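Local coordinates for protein thermospermine synthase (Medicago truncatula, PDB 6BQ6) that probably transfers an aminopropyl group from decarboxylated S-adenosylmethionine to spermidine, yielding thermospermine and methylthioadenosine in plant polyamine biosynthesis, at residues K174-V179 with K207-G212; I86-L91 with E112-R117. All coordinates share one frame; numbering follows the deposited sequence.

Contact 1 (K174-V179 with K207-G212); sequences KYDVIV and KLKKGG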
# COMPACT_ATOMS: atom_id res chain seq x y z
N LYS B 174 -42.61 -24.61 -1.76
CA LYS B 174 -41.60 -25.09 -0.84
C LYS B 174 -40.48 -25.73 -1.63
O LYS B 174 -40.64 -26.09 -2.79
CB LYS B 174 -42.20 -26.07 0.15
CG LYS B 174 -43.40 -25.51 0.93
CD LYS B 174 -43.67 -26.38 2.15
CE LYS B 174 -44.84 -25.87 2.95
NZ LYS B 174 -46.05 -26.37 2.33
N TYR B 175 -39.33 -25.88 -0.98
CA TYR B 175 -38.13 -26.31 -1.65
C TYR B 175 -37.44 -27.41 -0.88
O TYR B 175 -37.46 -27.43 0.39
CB TYR B 175 -37.15 -25.09 -1.74
CG TYR B 175 -37.72 -24.03 -2.59
CD1 TYR B 175 -37.59 -24.10 -3.97
CD2 TYR B 175 -38.46 -22.99 -2.05
CE1 TYR B 175 -38.13 -23.14 -4.80
CE2 TYR B 175 -39.05 -22.05 -2.88
CZ TYR B 175 -38.87 -22.14 -4.24
OH TYR B 175 -39.45 -21.17 -5.05
N ASP B 176 -36.76 -28.29 -1.62
CA ASP B 176 -35.93 -29.33 -1.01
C ASP B 176 -34.68 -28.79 -0.37
O ASP B 176 -34.26 -29.27 0.69
CB ASP B 176 -35.57 -30.38 -2.07
CG ASP B 176 -36.82 -31.08 -2.61
OD1 ASP B 176 -37.60 -31.58 -1.79
OD2 ASP B 176 -36.98 -31.12 -3.85
N VAL B 177 -34.06 -27.79 -0.99
CA VAL B 177 -32.87 -27.15 -0.39
C VAL B 177 -33.06 -25.65 -0.59
O VAL B 177 -33.58 -25.22 -1.63
CB VAL B 177 -31.53 -27.62 -1.04
CG1 VAL B 177 -30.34 -26.96 -0.41
CG2 VAL B 177 -31.35 -29.12 -0.92
N ILE B 178 -32.69 -24.85 0.41
CA ILE B 178 -32.59 -23.40 0.25
C ILE B 178 -31.14 -23.05 0.60
O ILE B 178 -30.54 -23.54 1.60
CB ILE B 178 -33.58 -22.65 1.18
CG1 ILE B 178 -35.00 -22.97 0.73
CG2 ILE B 178 -33.36 -21.14 1.11
CD1 ILE B 178 -36.07 -22.51 1.69
N VAL B 179 -30.57 -22.21 -0.24
CA VAL B 179 -29.15 -21.88 -0.22
C VAL B 179 -28.99 -20.39 0.09
O VAL B 179 -29.50 -19.53 -0.66
CB VAL B 179 -28.48 -22.19 -1.56
CG1 VAL B 179 -26.98 -21.78 -1.49
CG2 VAL B 179 -28.62 -23.68 -1.91
N LYS B 207 -41.03 -22.94 4.33
CA LYS B 207 -40.89 -23.17 2.91
C LYS B 207 -39.88 -24.24 2.55
O LYS B 207 -39.51 -24.33 1.39
CB LYS B 207 -40.60 -21.82 2.20
CG LYS B 207 -41.76 -20.79 2.36
CD LYS B 207 -43.14 -21.25 1.87
CE LYS B 207 -44.31 -20.52 2.53
NZ LYS B 207 -44.29 -19.05 2.38
N LEU B 208 -39.44 -25.04 3.52
CA LEU B 208 -38.71 -26.27 3.26
C LEU B 208 -39.67 -27.46 3.24
O LEU B 208 -40.56 -27.58 4.09
CB LEU B 208 -37.65 -26.54 4.30
CG LEU B 208 -36.44 -25.64 4.31
CD1 LEU B 208 -35.65 -25.87 5.58
CD2 LEU B 208 -35.59 -25.92 3.09
N LYS B 209 -39.48 -28.31 2.26
CA LYS B 209 -40.18 -29.57 2.18
C LYS B 209 -39.72 -30.57 3.23
O LYS B 209 -38.77 -30.36 4.01
CB LYS B 209 -40.05 -30.18 0.77
CG LYS B 209 -40.74 -29.36 -0.30
CD LYS B 209 -40.79 -30.10 -1.62
CE LYS B 209 -41.46 -29.23 -2.67
NZ LYS B 209 -41.63 -29.91 -3.95
N LYS B 210 -40.44 -31.68 3.30
CA LYS B 210 -40.06 -32.76 4.21
C LYS B 210 -38.64 -33.22 3.86
O LYS B 210 -38.36 -33.50 2.71
CB LYS B 210 -41.02 -33.93 4.04
CG LYS B 210 -40.66 -35.22 4.75
CD LYS B 210 -40.47 -35.04 6.24
CE LYS B 210 -40.01 -36.38 6.85
NZ LYS B 210 -40.03 -36.26 8.29
N GLY B 211 -37.75 -33.30 4.84
CA GLY B 211 -36.37 -33.66 4.54
C GLY B 211 -35.53 -32.48 4.05
O GLY B 211 -34.38 -32.67 3.60
N GLY B 212 -36.08 -31.26 4.13
CA GLY B 212 -35.44 -30.11 3.51
C GLY B 212 -34.17 -29.78 4.22
O GLY B 212 -34.06 -30.02 5.43
O HOH W 1 -37.08 -31.85 0.90
O HOH W 2 -39.54 -30.96 -4.82

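Contact 2 (I86-L91 with E112-R117); sequences IYHECL and EGSTAR. With TER (N-(3-amino-propyl)-N-(5-aminopropyl)-1,4-diaminobutane), chain F.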
# COMPACT_ATOMS: atom_id res chain seq x y z
N ILE B 86 -13.95 -23.79 -5.25
CA ILE B 86 -13.91 -24.28 -3.89
C ILE B 86 -15.14 -23.76 -3.11
O ILE B 86 -15.82 -24.56 -2.46
CB ILE B 86 -12.62 -23.88 -3.18
CG1 ILE B 86 -11.41 -24.38 -3.95
CG2 ILE B 86 -12.58 -24.42 -1.74
CD1 ILE B 86 -10.11 -23.95 -3.34
N TYR B 87 -15.38 -22.45 -3.16
CA TYR B 87 -16.46 -21.86 -2.42
C TYR B 87 -17.79 -22.44 -2.95
O TYR B 87 -18.66 -22.78 -2.16
CB TYR B 87 -16.43 -20.32 -2.58
CG TYR B 87 -17.65 -19.66 -2.02
CD1 TYR B 87 -17.71 -19.23 -0.69
CD2 TYR B 87 -18.75 -19.42 -2.83
CE1 TYR B 87 -18.87 -18.64 -0.19
CE2 TYR B 87 -19.90 -18.85 -2.34
CZ TYR B 87 -19.95 -18.45 -1.02
OH TYR B 87 -21.10 -17.85 -0.54
N HIS B 88 -17.94 -22.52 -4.26
CA HIS B 88 -19.23 -22.92 -4.78
C HIS B 88 -19.49 -24.41 -4.64
O HIS B 88 -20.63 -24.80 -4.39
CB HIS B 88 -19.40 -22.40 -6.19
CG HIS B 88 -19.52 -20.91 -6.23
ND1 HIS B 88 -18.48 -20.09 -6.61
CD2 HIS B 88 -20.51 -20.09 -5.80
CE1 HIS B 88 -18.86 -18.82 -6.48
NE2 HIS B 88 -20.09 -18.80 -6.00
N GLU B 89 -18.48 -25.25 -4.78
CA GLU B 89 -18.68 -26.68 -4.49
C GLU B 89 -18.98 -26.93 -3.02
O GLU B 89 -19.87 -27.71 -2.70
CB GLU B 89 -17.47 -27.50 -4.88
CG GLU B 89 -17.32 -27.73 -6.38
CD GLU B 89 -16.21 -28.69 -6.74
OE1 GLU B 89 -15.70 -29.43 -5.85
OE2 GLU B 89 -15.85 -28.74 -7.94
N CYS B 90 -18.26 -26.24 -2.13
CA CYS B 90 -18.54 -26.36 -0.68
C CYS B 90 -19.91 -25.84 -0.28
O CYS B 90 -20.56 -26.46 0.57
CB CYS B 90 -17.50 -25.69 0.19
SG CYS B 90 -15.90 -26.55 0.17
N LEU B 91 -20.35 -24.75 -0.89
CA LEU B 91 -21.65 -24.16 -0.59
C LEU B 91 -22.78 -25.08 -1.01
O LEU B 91 -23.77 -25.20 -0.31
CB LEU B 91 -21.85 -22.84 -1.30
CG LEU B 91 -23.22 -22.09 -1.23
CD1 LEU B 91 -23.53 -21.74 0.23
CD2 LEU B 91 -23.24 -20.91 -2.13
N GLU B 112 -23.98 -14.26 -9.20
CA GLU B 112 -22.86 -14.49 -10.13
C GLU B 112 -23.13 -15.62 -11.11
O GLU B 112 -22.53 -15.66 -12.20
CB GLU B 112 -21.59 -14.79 -9.34
CG GLU B 112 -21.28 -13.75 -8.31
CD GLU B 112 -20.15 -14.16 -7.38
OE1 GLU B 112 -19.31 -15.02 -7.78
OE2 GLU B 112 -20.14 -13.63 -6.23
N GLY B 113 -24.00 -16.54 -10.72
CA GLY B 113 -24.35 -17.69 -11.51
C GLY B 113 -23.62 -18.95 -11.10
O GLY B 113 -23.95 -20.02 -11.60
N SER B 114 -22.60 -18.83 -10.24
CA SER B 114 -21.79 -19.97 -9.89
C SER B 114 -22.47 -20.98 -8.97
O SER B 114 -22.27 -22.18 -9.06
CB SER B 114 -20.44 -19.55 -9.34
OG SER B 114 -19.75 -18.77 -10.27
N THR B 115 -23.28 -20.48 -8.04
CA THR B 115 -24.08 -21.33 -7.21
C THR B 115 -25.07 -22.10 -8.05
O THR B 115 -25.19 -23.29 -7.90
CB THR B 115 -24.75 -20.47 -6.15
OG1 THR B 115 -23.70 -19.90 -5.35
CG2 THR B 115 -25.64 -21.27 -5.27
N ALA B 116 -25.77 -21.38 -8.93
CA ALA B 116 -26.69 -22.00 -9.85
C ALA B 116 -25.96 -23.07 -10.69
O ALA B 116 -26.46 -24.17 -10.86
CB ALA B 116 -27.31 -20.96 -10.76
N ARG B 117 -24.79 -22.72 -11.21
CA ARG B 117 -24.00 -23.65 -12.03
C ARG B 117 -23.78 -24.98 -11.29
O ARG B 117 -24.00 -26.07 -11.84
CB ARG B 117 -22.65 -23.02 -12.38
CG ARG B 117 -21.76 -23.94 -13.18
CD ARG B 117 -20.38 -23.39 -13.19
NE ARG B 117 -19.70 -23.53 -11.91
CZ ARG B 117 -18.97 -22.59 -11.31
NH1 ARG B 117 -18.87 -21.36 -11.80
NH2 ARG B 117 -18.31 -22.90 -10.17
N1 TER F . -23.70 -11.17 -2.82
C2 TER F . -23.35 -12.49 -3.30
C3 TER F . -22.88 -13.36 -2.14
C4 TER F . -21.55 -12.94 -1.57
N5 TER F . -21.04 -13.94 -0.66
C6 TER F . -19.71 -14.48 -0.85
C7 TER F . -19.05 -14.78 0.49
C8 TER F . -17.54 -14.79 0.29
N9 TER F . -16.95 -13.48 0.44
C10 TER F . -15.53 -13.35 0.25
C11 TER F . -14.88 -12.23 1.04
C12 TER F . -13.37 -12.44 1.00
C13 TER F . -12.58 -11.22 1.45
N14 TER F . -13.21 -10.56 2.57

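Contact 1 (K174-V179 with K207-G212)
Tyr175 and Leu208 face each other as a parallel bridge, their CA atoms 4.9 Å apart, and two backbone bonds fix the register: Tyr175 N donates to Lys207 O at 2.8 Å, and Lys209 N donates to Tyr175 O at 2.9 Å. The second bond is nearly straight at the hydrogen (170°). The pairing is short. Residues 174-179 turn a corner at Asp176, while 207-212 swing through a type II turn from Lys209 to Gly212, in which Gly211 takes the positive phi (82°) usual at the third position. The two chains meet again where Gly212 CA approaches Asp176 O at 3.2 Å in a CA-H...O contact. On one side of this junction Leu208 CD2 lies 3.7 Å from Ile178 CD1, with the same methyl against Tyr175 O. On the other, Lys209 reaches back with its chain extended beyond CG. Lys209 CG packs on Lys174 CB, Lys209 CE comes 3.2 Å from Lys174 O, which is buried here with no polar partner in the model, and Lys209 CD passes Asp176 OD1 at 3.5 Å. The charges do not meet directly: one water accepts from Lys209 NZ and donates to Asp176 OD2, while another links Asp176 OD1 to Lys210 O. Asp176 OD2 also accepts from Lys103 N and Asn104 N, so its carboxylate ties the corner to the start of strand 104-107. Lys207 NZ turns away to the carbonyls of Leu168 and Lys171. Beyond the corner, strands 175-181 and 212-220 run side by side as parallel neighbours in the Rossmann-like sheet; the contact joins their N-terminal ends, and a beta-alpha-beta crossover through helix 197-204 connects them.

Contact 2 (I86-L91 with E112-R117)
The imidazole of His88 lies flat against Ser114 CB, which stands 3.3 Å from the ring centroid and only 6° off the normal, a close CH-pi contact over the middle of one face. Tyr87 CD2 covers the opposite face, so the ring is sandwiched between its own helix and the start of helix 114-120. At the ring edge, near its plane, His88 CD2 meets Thr115 OG1 at 3.2 Å, and His88 CE1 lies 4.0 Å from Glu112 OE1. Thr115 OG1 also touches Leu91 CD2, at 3.4 Å; with Leu91 CG anti to the backbone N (chi1 174°), a chi2 of 61° brings CD2 against the threonine.

Farther out, polar partners set these groups in place. His88 ND1 is hydrogen-bonded to Glu84 OE2, and the same carboxylate oxygen forms a salt bridge with Arg117 NH2, joining the two helices through one acid. Asn148 ND2 binds Ser114 OG and Glu112 O, while Asn148 OD1 receives Arg117 NH1. Gly113 occupies the N-cap of helix 114-120 in what appears to be the glycine-rich GxGxxA turn of a Rossmann-type domain.

Thr115 OG1 and Tyr87 OH each hydrogen-bond to Asp181, the predicted proton acceptor, through OD2 and OD1 respectively. Tyr87 also lines the thermospermine pocket, its OH 3.7 Å from ligand C6. Held at both oxygens by hydroxyls, the Asp181 carboxylate is probably restrained in rotation; the His88 packing, one shell behind, is consistent with holding those two hydroxyls in place beside the bound polyamine.

How the contacts relate
After the N-terminal strands, helix 84-98 leads through strand 104-107 into helix 114-120, where contact 2 closes its loop. The chain then builds strands 127-132 and 157-161 before reaching strand 175-181, and contact 1 closes a second loop through helix 197-204 to 207-212. The loops follow in series, neither nested nor crossed. Their centres lie about 18 Å apart, yet Val179 CG1 of contact 1 packs on Leu91 CG at 3.8 Å and on Thr115 CG2 at 4.0 Å. Strand 175-181 thus runs from the junction of contact 1, at its N-terminal end, past the paired helices of contact 2, to Asp181 at the polyamine site.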